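Local coordinates for hypothetical protein Atu2144 (Agrobacterium tumefaciens, PDB 2ODF), which is of unknown function but belongs to the N-formylglutamate amidohydrolase family, whose members are probably zinc-dependent hydrolases related to the zinc exopeptidases, at residues 40-45 against 120-125; 98-103 against 109-114. All coordinates share one frame; numbering follows the deposited sequence.

Contact 1 (40-45 against 120-125); sequences QKYGTL and FARTSA
Tyr42 and Arg122 meet side chain to side chain where a type II' beta turn, Tyr42 to Leu45, faces the long helix 116-143. The turn starts on the last residue of a short 3-10 segment, 40-42, in the loop after strand 27-31 of the mixed central sheet. The backbones stay well apart, Tyr42 and Arg122 having their CA atoms 11.2 Å from each other, and long side chains bridge the gap. Arg122 reaches out from the helix: its chain runs extended from CG to NE and carries the guanidinium into the loop. There NH2 lies 3.6 Å from Tyr42 CE1, while NE passes by the phenol end of the ring. The guanidinium and ring planes stand 78° apart, so the two groups do not stack. Buried Leu45 adds a looser van der Waals contact, its CD2 methyl 4.3 Å from Arg122 NH2.

No hydrogen bond joins the two segments directly. Glu118, one turn earlier on the helix, links them instead: its OE2 forms a salt bridge with Arg122 NE and a hydrogen bond with Tyr42 OH, which fixes the direction of both polar ends and would be expected to offset the arginine charge. Arg122 NH1 is bonded to Val86 O, and NH2 more weakly to Gly110 O, so all three guanidinium nitrogens have partners.

On the loop side, Lys41 runs alongside the tyrosine. Its CG lies 3.4 Å above the plane of the ring, offset toward the rim, and a turn about the CG-CD bond (chi3 -90°) brings its far end to the phenol, where Lys41 NZ donates a 3.0 Å hydrogen bond to Tyr42 OH.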
ATOM      1  N   GLN A  40       9.677  18.016   0.932  1.00 20.85           N
ATOM      2  CA  GLN A  40       9.381  19.434   1.113  1.00 22.42           C
ATOM      3  C   GLN A  40       7.935  19.616   1.566  1.00 22.58           C
ATOM      4  O   GLN A  40       7.665  20.388   2.471  1.00 23.61           O
ATOM      5  CB  GLN A  40       9.648  20.199  -0.197  1.00 22.91           C
ATOM      6  CG  GLN A  40       9.757  21.724  -0.004  1.00 24.25           C
ATOM      7  CD  GLN A  40       9.627  22.506  -1.319  1.00 26.10           C
ATOM      8  OE1 GLN A  40      10.616  23.052  -1.815  1.00 35.50           O
ATOM      9  NE2 GLN A  40       8.411  22.571  -1.876  1.00 28.72           N
ATOM     10  N   LYS A  41       7.008  18.868   0.982  1.00 22.83           N
ATOM     11  CA  LYS A  41       5.597  19.059   1.304  1.00 23.29           C
ATOM     12  C   LYS A  41       5.294  18.946   2.814  1.00 21.96           C
ATOM     13  O   LYS A  41       4.327  19.529   3.294  1.00 21.18           O
ATOM     14  CB  LYS A  41       4.713  18.109   0.471  1.00 23.93           C
ATOM     15  CG  LYS A  41       4.791  16.663   0.821  1.00 27.03           C
ATOM     16  CD  LYS A  41       3.681  15.816   0.094  1.00 27.46           C
ATOM     17  CE  LYS A  41       2.365  15.702   0.888  1.00 31.66           C
ATOM     18  NZ  LYS A  41       1.569  14.416   0.597  1.00 32.48           N
ATOM     19  N   TYR A  42       6.123  18.219   3.561  1.00 20.72           N
ATOM     20  CA  TYR A  42       5.862  17.977   4.979  1.00 20.56           C
ATOM     21  C   TYR A  42       6.465  18.997   5.907  1.00 19.92           C
ATOM     22  O   TYR A  42       6.161  18.997   7.082  1.00 19.73           O
ATOM     23  CB  TYR A  42       6.306  16.553   5.385  1.00 20.16           C
ATOM     24  CG  TYR A  42       5.467  15.521   4.702  1.00 18.07           C
ATOM     25  CD1 TYR A  42       4.161  15.278   5.110  1.00 19.22           C
ATOM     26  CD2 TYR A  42       5.939  14.861   3.600  1.00 20.34           C
ATOM     27  CE1 TYR A  42       3.368  14.355   4.465  1.00 19.91           C
ATOM     28  CE2 TYR A  42       5.167  13.950   2.932  1.00 19.28           C
ATOM     29  CZ  TYR A  42       3.870  13.696   3.364  1.00 20.55           C
ATOM     30  OH  TYR A  42       3.089  12.799   2.664  1.00 18.69           O
ATOM     31  N   GLY A  43       7.322  19.875   5.394  1.00 20.64           N
ATOM     32  CA  GLY A  43       8.014  20.813   6.246  1.00 20.39           C
ATOM     33  C   GLY A  43       8.801  20.112   7.330  1.00 20.35           C
ATOM     34  O   GLY A  43       9.570  19.226   7.033  1.00 20.69           O
ATOM     35  N   THR A  44       8.601  20.519   8.584  1.00 20.16           N
ATOM     36  CA  THR A  44       9.284  19.929   9.739  1.00 20.46           C
ATOM     37  C   THR A  44       8.530  18.737  10.379  1.00 19.87           C
ATOM     38  O   THR A  44       8.966  18.207  11.382  1.00 19.51           O
ATOM     39  CB  THR A  44       9.497  21.009  10.823  1.00 21.21           C
ATOM     40  OG1 THR A  44       8.234  21.398  11.369  1.00 22.91           O
ATOM     41  CG2 THR A  44      10.214  22.248  10.232  1.00 19.51           C
ATOM     42  N   LEU A  45       7.378  18.361   9.832  1.00 20.00           N
ATOM     43  CA  LEU A  45       6.427  17.466  10.530  1.00 19.95           C
ATOM     44  C   LEU A  45       6.047  17.940  11.941  1.00 19.46           C
ATOM     45  O   LEU A  45       5.568  17.160  12.757  1.00 18.01           O
ATOM     46  CB  LEU A  45       6.971  16.037  10.600  1.00 20.26           C
ATOM     47  CG  LEU A  45       7.074  15.257   9.290  1.00 20.12           C
ATOM     48  CD1 LEU A  45       7.941  13.995   9.502  1.00 19.56           C
ATOM     49  CD2 LEU A  45       5.709  14.889   8.709  1.00 17.31           C
ATOM     50  N   PHE A 120      -2.733   6.664   2.103  1.00 16.17           N
ATOM     51  CA  PHE A 120      -2.585   6.117   0.776  1.00 16.35           C
ATOM     52  C   PHE A 120      -1.387   6.803   0.080  1.00 16.12           C
ATOM     53  O   PHE A 120      -0.584   6.131  -0.514  1.00 15.35           O
ATOM     54  CB  PHE A 120      -3.854   6.229  -0.083  1.00 16.80           C
ATOM     55  CG  PHE A 120      -3.649   5.694  -1.439  1.00 16.04           C
ATOM     56  CD1 PHE A 120      -3.644   4.332  -1.658  1.00 17.91           C
ATOM     57  CD2 PHE A 120      -3.263   6.520  -2.461  1.00 18.20           C
ATOM     58  CE1 PHE A 120      -3.382   3.831  -2.904  1.00 17.69           C
ATOM     59  CE2 PHE A 120      -2.985   6.021  -3.689  1.00 17.15           C
ATOM     60  CZ  PHE A 120      -3.035   4.669  -3.908  1.00 16.74           C
ATOM     61  N   ALA A 121      -1.310   8.127   0.163  1.00 15.54           N
ATOM     62  CA  ALA A 121      -0.261   8.902  -0.488  1.00 16.32           C
ATOM     63  C   ALA A 121       1.128   8.376  -0.109  1.00 16.78           C
ATOM     64  O   ALA A 121       1.963   8.090  -0.986  1.00 16.08           O
ATOM     65  CB  ALA A 121      -0.402  10.409  -0.130  1.00 16.80           C
ATOM     66  N   ARG A 122       1.355   8.198   1.196  1.00 17.16           N
ATOM     67  CA  ARG A 122       2.660   7.732   1.684  1.00 17.13           C
ATOM     68  C   ARG A 122       2.924   6.295   1.304  1.00 16.71           C
ATOM     69  O   ARG A 122       4.016   5.946   0.928  1.00 15.92           O
ATOM     70  CB  ARG A 122       2.718   7.875   3.192  1.00 17.34           C
ATOM     71  CG  ARG A 122       2.576   9.311   3.639  1.00 17.11           C
ATOM     72  CD  ARG A 122       2.743   9.380   5.100  1.00 17.00           C
ATOM     73  NE  ARG A 122       2.488  10.704   5.652  1.00 16.39           N
ATOM     74  CZ  ARG A 122       2.855  11.088   6.871  1.00 18.71           C
ATOM     75  NH1 ARG A 122       3.557  10.269   7.654  1.00 18.09           N
ATOM     76  NH2 ARG A 122       2.524  12.299   7.310  1.00 18.14           N
ATOM     77  N   THR A 123       1.907   5.449   1.427  1.00 17.55           N
ATOM     78  CA  THR A 123       2.029   4.049   1.065  1.00 16.59           C
ATOM     79  C   THR A 123       2.398   3.864  -0.414  1.00 16.51           C
ATOM     80  O   THR A 123       3.252   3.039  -0.767  1.00 16.91           O
ATOM     81  CB  THR A 123       0.713   3.280   1.394  1.00 16.69           C
ATOM     82  OG1 THR A 123       0.388   3.404   2.794  1.00 15.66           O
ATOM     83  CG2 THR A 123       0.839   1.843   1.039  1.00 15.94           C
ATOM     84  N   SER A 124       1.778   4.665  -1.269  1.00 16.34           N
ATOM     85  CA  SER A 124       1.967   4.585  -2.712  1.00 16.45           C
ATOM     86  C   SER A 124       3.300   5.112  -3.194  1.00 16.42           C
ATOM     87  O   SER A 124       3.822   4.617  -4.179  1.00 16.90           O
ATOM     88  CB  SER A 124       0.889   5.402  -3.439  1.00 16.45           C
ATOM     89  OG  SER A 124       1.112   5.349  -4.830  1.00 16.60           O
ATOM     90  N   ALA A 125       3.784   6.149  -2.536  1.00 16.58           N
ATOM     91  CA  ALA A 125       4.943   6.931  -2.984  1.00 16.97           C
ATOM     92  C   ALA A 125       6.253   6.411  -2.407  1.00 16.82           C
ATOM     93  O   ALA A 125       7.283   6.481  -3.081  1.00 17.54           O
ATOM     94  CB  ALA A 125       4.770   8.379  -2.609  1.00 15.75           C
TER

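Contact 2 (98-103 against 109-114); sequences AMPVKS and PGNFDL
Asn111 reaches across to Pro100 and is the chief link between 98-103 and 109-114. Ahead of it, Pro109 and Gly110 form a short 3-10 turn, closed by Phe112 N bonding to Pro109 O at 3.1 Å. Asn111 then directs its side chain at the opposing backbone, with CG anti to its own carbonyl carbon (chi1 -71°). Its ND2 donates to Pro100 O over 2.8 Å in a fairly straight bond (161° at the hydrogen). The acceptor lies in the amide plane of the asparagine, but the donor is tilted 34° from the carbonyl plane of Pro100. The same nitrogen sits 3.7 Å from CD of the proline ring and also bonds to Leu85 O, while OD1 accepts from Arg122 NH1, so this buried amide is held through both its polar atoms. The bond to Pro100 lies at the open end of a small beta hairpin, strand 102-103 paired antiparallel with 106-107, just outside the backbone pairing of Val101 with Ile108. The backbone O of Asn111 lies 3.7 Å from Val101 CG1, at the more exposed margin. Beyond Phe112 and Asp113 the chain brings Leu114 back to the contact just before helix 116-143. One methyl of Leu114 does the touching: CD1 packs 3.7 Å from Met99 SD and 3.8 Å from Met99 CB, and Arg122 of the helix lies against both side chains.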
ATOM      1  N   ALA A  98       4.171   2.149  11.126  1.00 16.53           N
ATOM      2  CA  ALA A  98       4.468   2.525   9.731  1.00 17.04           C
ATOM      3  C   ALA A  98       4.547   4.047   9.541  1.00 17.08           C
ATOM      4  O   ALA A  98       5.372   4.563   8.760  1.00 16.62           O
ATOM      5  CB  ALA A  98       3.432   1.915   8.761  1.00 16.78           C
ATOM      6  N   MET A  99       3.650   4.719  10.224  1.00 17.13           N
ATOM      7  CA  MET A  99       3.527   6.142  10.195  1.00 16.79           C
ATOM      8  C   MET A  99       3.365   6.567  11.624  1.00 17.75           C
ATOM      9  O   MET A  99       2.292   6.679  12.087  1.00 16.79           O
ATOM     10  CB  MET A  99       2.351   6.580   9.336  1.00 17.44           C
ATOM     11  CG  MET A  99       2.450   6.123   7.909  1.00 17.77           C
ATOM     12  SD  MET A  99       1.050   6.394   6.788  1.00 12.42           S
ATOM     13  CE  MET A  99       0.860   4.846   6.145  1.00 18.39           C
ATOM     14  N   PRO A 100       4.474   6.647  12.338  1.00 19.24           N
ATOM     15  CA  PRO A 100       4.368   6.665  13.786  1.00 20.55           C
ATOM     16  C   PRO A 100       3.914   8.005  14.378  1.00 21.02           C
ATOM     17  O   PRO A 100       4.413   9.064  13.988  1.00 20.66           O
ATOM     18  CB  PRO A 100       5.781   6.326  14.237  1.00 20.13           C
ATOM     19  CG  PRO A 100       6.658   6.894  13.197  1.00 20.50           C
ATOM     20  CD  PRO A 100       5.890   6.667  11.903  1.00 19.36           C
ATOM     21  N   VAL A 101       2.997   7.933  15.336  1.00 22.09           N
ATOM     22  CA  VAL A 101       2.501   9.138  16.001  1.00 23.54           C
ATOM     23  C   VAL A 101       3.503   9.737  17.017  1.00 24.48           C
ATOM     24  O   VAL A 101       3.421  10.927  17.341  1.00 22.91           O
ATOM     25  CB  VAL A 101       1.138   8.908  16.693  1.00 23.86           C
ATOM     26  CG1 VAL A 101       0.120   8.431  15.655  1.00 23.15           C
ATOM     27  CG2 VAL A 101       1.249   7.908  17.874  1.00 24.96           C
ATOM     28  N   LYS A 102       4.451   8.920  17.467  1.00 26.50           N
ATOM     29  CA  LYS A 102       5.477   9.335  18.422  1.00 27.59           C
ATOM     30  C   LYS A 102       6.830   8.707  18.037  1.00 27.72           C
ATOM     31  O   LYS A 102       6.850   7.626  17.469  1.00 26.79           O
ATOM     32  CB  LYS A 102       5.078   8.860  19.824  1.00 27.96           C
ATOM     33  CG  LYS A 102       5.585   9.739  20.960  1.00 30.46           C
ATOM     34  CD  LYS A 102       5.056   9.262  22.339  1.00 31.22           C
ATOM     35  CE  LYS A 102       3.633   9.721  22.599  1.00 34.96           C
ATOM     36  NZ  LYS A 102       3.133   9.341  23.991  1.00 35.94           N
ATOM     37  N   SER A 103       7.927   9.423  18.295  1.00 28.33           N
ATOM     38  CA  SER A 103       9.276   8.836  18.355  1.00 29.72           C
ATOM     39  C   SER A 103       9.787   9.017  19.774  1.00 30.46           C
ATOM     40  O   SER A 103      10.182  10.128  20.164  1.00 30.96           O
ATOM     41  CB  SER A 103      10.242   9.506  17.380  1.00 29.33           C
ATOM     42  OG  SER A 103      11.571   9.052  17.617  1.00 30.45           O
ATOM     43  N   PRO A 109       3.453  15.912  15.291  1.00 19.32           N
ATOM     44  CA  PRO A 109       2.202  16.490  14.762  1.00 19.43           C
ATOM     45  C   PRO A 109       1.923  16.159  13.310  1.00 18.92           C
ATOM     46  O   PRO A 109       0.766  15.958  12.944  1.00 19.77           O
ATOM     47  CB  PRO A 109       2.396  18.018  14.948  1.00 19.17           C
ATOM     48  CG  PRO A 109       3.292  18.123  16.118  1.00 19.39           C
ATOM     49  CD  PRO A 109       4.257  16.929  15.991  1.00 19.62           C
ATOM     50  N   GLY A 110       2.974  16.048  12.496  1.00 18.42           N
ATOM     51  CA  GLY A 110       2.820  15.680  11.107  1.00 17.76           C
ATOM     52  C   GLY A 110       2.244  14.308  10.887  1.00 17.04           C
ATOM     53  O   GLY A 110       1.799  14.011   9.785  1.00 17.61           O
ATOM     54  N   ASN A 111       2.261  13.468  11.919  1.00 17.14           N
ATOM     55  CA  ASN A 111       1.677  12.125  11.841  1.00 17.54           C
ATOM     56  C   ASN A 111       0.403  11.930  12.649  1.00 17.62           C
ATOM     57  O   ASN A 111      -0.068  10.792  12.848  1.00 18.57           O
ATOM     58  CB  ASN A 111       2.747  11.107  12.248  1.00 18.19           C
ATOM     59  CG  ASN A 111       3.846  10.975  11.196  1.00 16.56           C
ATOM     60  OD1 ASN A 111       3.770  11.604  10.143  1.00 16.19           O
ATOM     61  ND2 ASN A 111       4.863  10.147  11.472  1.00 17.00           N
ATOM     62  N   PHE A 112      -0.176  13.028  13.092  1.00 17.47           N
ATOM     63  CA  PHE A 112      -1.396  12.980  13.865  1.00 17.89           C
ATOM     64  C   PHE A 112      -2.539  12.387  13.073  1.00 18.10           C
ATOM     65  O   PHE A 112      -2.826  12.849  12.039  1.00 17.56           O
ATOM     66  CB  PHE A 112      -1.825  14.329  14.395  1.00 17.60           C
ATOM     67  CG  PHE A 112      -3.210  14.311  14.984  1.00 17.22           C
ATOM     68  CD1 PHE A 112      -3.453  13.695  16.188  1.00 17.93           C
ATOM     69  CD2 PHE A 112      -4.273  14.844  14.310  1.00 16.43           C
ATOM     70  CE1 PHE A 112      -4.707  13.645  16.716  1.00 17.58           C
ATOM     71  CE2 PHE A 112      -5.521  14.788  14.859  1.00 18.71           C
ATOM     72  CZ  PHE A 112      -5.716  14.191  16.056  1.00 16.34           C
ATOM     73  N   ASP A 113      -3.141  11.345  13.613  1.00 19.20           N
ATOM     74  CA  ASP A 113      -4.368  10.768  13.109  1.00 19.09           C
ATOM     75  C   ASP A 113      -4.548  10.943  11.595  1.00 19.39           C
ATOM     76  O   ASP A 113      -5.346  11.675  11.146  1.00 19.12           O
ATOM     77  CB  ASP A 113      -5.564  11.301  13.897  1.00 20.38           C
ATOM     78  CG  ASP A 113      -6.851  10.584  13.581  1.00 21.37           C
ATOM     79  OD1 ASP A 113      -6.853   9.375  13.367  1.00 23.33           O
ATOM     80  OD2 ASP A 113      -7.861  11.249  13.565  1.00 26.60           O
ATOM     81  N   LEU A 114      -3.735  10.261  10.826  1.00 18.18           N
ATOM     82  CA  LEU A 114      -3.637  10.505   9.420  1.00 18.59           C
ATOM     83  C   LEU A 114      -4.907  10.075   8.672  1.00 18.29           C
ATOM     84  O   LEU A 114      -5.379   9.009   8.867  1.00 18.13           O
ATOM     85  CB  LEU A 114      -2.434   9.753   8.856  1.00 17.83           C
ATOM     86  CG  LEU A 114      -1.073  10.266   9.267  1.00 19.83           C
ATOM     87  CD1 LEU A 114      -0.026   9.429   8.569  1.00 20.26           C
ATOM     88  CD2 LEU A 114      -0.963  11.745   8.883  1.00 18.25           C
TER

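In the fold
Coming from the N terminus, the chain leaves strand 27-31 of the central sheet and enters the loop that holds 40-45. It then passes helices 49-52 and 62-73 and strand 77-80 before reaching 98-103. Contact 2 closes a short loop there, the hairpin of strands 102-103 and 106-107, with five residues between its segments. Helix 116-143 follows, and its residues 120-125 close the far larger loop of contact 1, 74 residues long, inside which contact 2 is nested. The contacts, their centres about 11 Å apart, are joined directly: Leu45 pairs with Gly110 through the backbone, and Thr123 packs on Met99. Loop, hairpin and helix are thereby tied together.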